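Local coordinates for protein quinone reductase (Klebsiella pneumoniae subsp. pneumoniae, PDB 4GI5) that binds FAD in a flavodoxin-like fold and probably catalyses the reduction of quinones with NAD(P)H as a two-chain assembly, at residues K132-D136 with R137-W141. Sequence-based numbering, arbitrary orientation.
Sequences KGWID and RVYAW
Arg137 N donates to Gly133 O at 3.0 Å, continuing the helical series in the last turn of helix 129-138, which illustrates how i to i+4 side-chain pairs accompany backbone bonds at a helix C-terminus. The arginine chain leads away, bent at chi3 (67°), to salt bridges with Asp74 and Asp102. Val138 N follows, bonding to Trp134 O at 2.8 Å, while its CG2 sits over one face of the indole, 3.8 Å from the centroid of the Trp134 five-membered ring, a CH-pi contact almost on the ring normal. The indole is placed there by CG lying anti to the backbone N of Trp134 (chi1 -176°). Tyr139 N bonds to Ile135 O at 3.0 Å, and Ala140 N to Val138 O at 2.8 Å closes an inverse gamma turn centred on Tyr139. Ile135 CD1 covers one face of the phenol ring, 4.1 Å from the centroid of Tyr139. Asp136, salt-bridged to Lys132, touches FAD and bonds through OD2 to Ala129 N of the second subunit, whose Trp124 meets the Tyr139 ring edge-to-face. The carbonyls of Gly133, Trp134 and Ile135 thus receive helical N-H groups, while apolar carbons cover aromatic rings whose polar atoms, Trp134 NE1 and Tyr139 OH, bond to Glu106 and Met202.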
loop_
_atom_site.group_PDB
_atom_site.type_symbol
_atom_site.label_atom_id
_atom_site.label_comp_id
_atom_site.label_asym_id
_atom_site.label_seq_id
_atom_site.Cartn_x
_atom_site.Cartn_y
_atom_site.Cartn_z
ATOM N N LYS B 132 6.560 3.543 -2.005
ATOM C CA LYS B 132 5.264 4.013 -2.493
ATOM C C LYS B 132 5.409 5.412 -3.079
ATOM O O LYS B 132 4.770 5.747 -4.080
ATOM C CB LYS B 132 4.276 4.087 -1.365
ATOM C CG LYS B 132 2.840 4.522 -1.753
ATOM C CD LYS B 132 2.295 3.490 -2.742
ATOM C CE LYS B 132 0.996 3.832 -3.322
ATOM N NZ LYS B 132 0.302 5.101 -3.354
ATOM N N GLY B 133 6.280 6.234 -2.525
ATOM C CA GLY B 133 6.505 7.557 -3.097
ATOM C C GLY B 133 7.246 7.577 -4.423
ATOM O O GLY B 133 6.992 8.464 -5.224
ATOM N N TRP B 134 8.106 6.606 -4.652
ATOM C CA TRP B 134 8.638 6.341 -5.953
ATOM C C TRP B 134 7.554 6.028 -6.978
ATOM O O TRP B 134 7.484 6.670 -8.036
ATOM C CB TRP B 134 9.706 5.325 -5.883
ATOM C CG TRP B 134 10.428 4.996 -7.119
ATOM C CD1 TRP B 134 11.704 5.540 -7.499
ATOM C CD2 TRP B 134 10.057 4.132 -8.181
ATOM N NE1 TRP B 134 12.111 4.961 -8.702
ATOM C CE2 TRP B 134 11.114 4.175 -9.176
ATOM C CE3 TRP B 134 8.920 3.336 -8.444
ATOM C CZ2 TRP B 134 11.042 3.435 -10.348
ATOM C CZ3 TRP B 134 8.873 2.581 -9.635
ATOM C CH2 TRP B 134 9.964 2.630 -10.540
ATOM N N ILE B 135 6.637 5.131 -6.617
ATOM C CA ILE B 135 5.493 4.857 -7.476
ATOM C C ILE B 135 4.740 6.125 -7.741
ATOM O O ILE B 135 4.443 6.490 -8.912
ATOM C CB ILE B 135 4.590 3.752 -6.907
ATOM C CG1 ILE B 135 5.358 2.455 -6.824
ATOM C CG2 ILE B 135 3.278 3.656 -7.688
ATOM C CD1 ILE B 135 5.482 1.733 -8.156
ATOM N N ASP B 136 4.318 6.836 -6.695
ATOM C CA ASP B 136 3.421 7.967 -6.866
ATOM C C ASP B 136 4.033 9.041 -7.759
ATOM O O ASP B 136 3.316 9.637 -8.531
ATOM C CB ASP B 136 3.161 8.656 -5.527
ATOM C CG ASP B 136 2.233 7.858 -4.555
ATOM O OD1 ASP B 136 1.670 6.837 -4.946
ATOM O OD2 ASP B 136 2.324 8.220 -3.328
ATOM N N ARG B 137 5.315 9.265 -7.608
ATOM C CA ARG B 137 6.002 10.347 -8.326
ATOM C C ARG B 137 6.532 9.960 -9.694
ATOM O O ARG B 137 6.544 10.806 -10.607
ATOM C CB ARG B 137 7.052 10.978 -7.453
ATOM C CG ARG B 137 6.495 11.663 -6.246
ATOM C CD ARG B 137 7.500 12.214 -5.201
ATOM N NE ARG B 137 8.245 13.332 -5.866
ATOM C CZ ARG B 137 9.533 13.280 -6.230
ATOM N NH1 ARG B 137 10.341 12.225 -6.016
ATOM N NH2 ARG B 137 10.008 14.332 -6.968
ATOM N N VAL B 138 6.978 8.742 -9.868
ATOM C CA VAL B 138 7.581 8.326 -11.144
ATOM C C VAL B 138 6.490 7.937 -12.158
ATOM O O VAL B 138 6.643 8.101 -13.355
ATOM C CB VAL B 138 8.546 7.185 -10.932
ATOM C CG1 VAL B 138 9.101 6.555 -12.187
ATOM C CG2 VAL B 138 9.689 7.666 -10.051
ATOM N N TYR B 139 5.357 7.374 -11.661
ATOM C CA TYR B 139 4.347 6.822 -12.548
ATOM C C TYR B 139 3.445 7.931 -13.041
ATOM O O TYR B 139 2.289 8.077 -12.642
ATOM C CB TYR B 139 3.521 5.730 -11.795
ATOM C CG TYR B 139 4.046 4.364 -11.871
ATOM C CD1 TYR B 139 5.385 4.081 -12.145
ATOM C CD2 TYR B 139 3.203 3.266 -11.553
ATOM C CE1 TYR B 139 5.897 2.818 -12.227
ATOM C CE2 TYR B 139 3.699 1.975 -11.626
ATOM C CZ TYR B 139 5.006 1.694 -12.031
ATOM O OH TYR B 139 5.363 0.386 -12.062
ATOM N N ALA B 140 3.976 8.778 -13.898
ATOM C CA ALA B 140 3.243 9.953 -14.385
ATOM C C ALA B 140 2.090 9.682 -15.399
ATOM O O ALA B 140 2.069 8.671 -16.092
ATOM C CB ALA B 140 4.299 10.899 -15.068
ATOM N N TRP B 141 1.271 10.694 -15.526
ATOM C CA TRP B 141 0.213 10.739 -16.506
ATOM C C TRP B 141 0.803 10.875 -17.896
ATOM O O TRP B 141 1.504 11.870 -18.121
ATOM C CB TRP B 141 -0.770 11.830 -16.220
ATOM C CG TRP B 141 -1.942 11.842 -17.219
ATOM C CD1 TRP B 141 -1.874 11.855 -18.660
ATOM C CD2 TRP B 141 -3.321 11.863 -16.925
ATOM N NE1 TRP B 141 -3.119 11.845 -19.194
ATOM C CE2 TRP B 141 -4.024 11.901 -18.174
ATOM C CE3 TRP B 141 -4.016 11.885 -15.765
ATOM C CZ2 TRP B 141 -5.391 11.927 -18.255
ATOM C CZ3 TRP B 141 -5.391 11.905 -15.823
ATOM C CH2 TRP B 141 -6.072 11.924 -17.067
HETATM O O HOH W 1 1.478 8.495 -10.318
HETATM O O HOH W 2 2.153 10.990 -10.785
#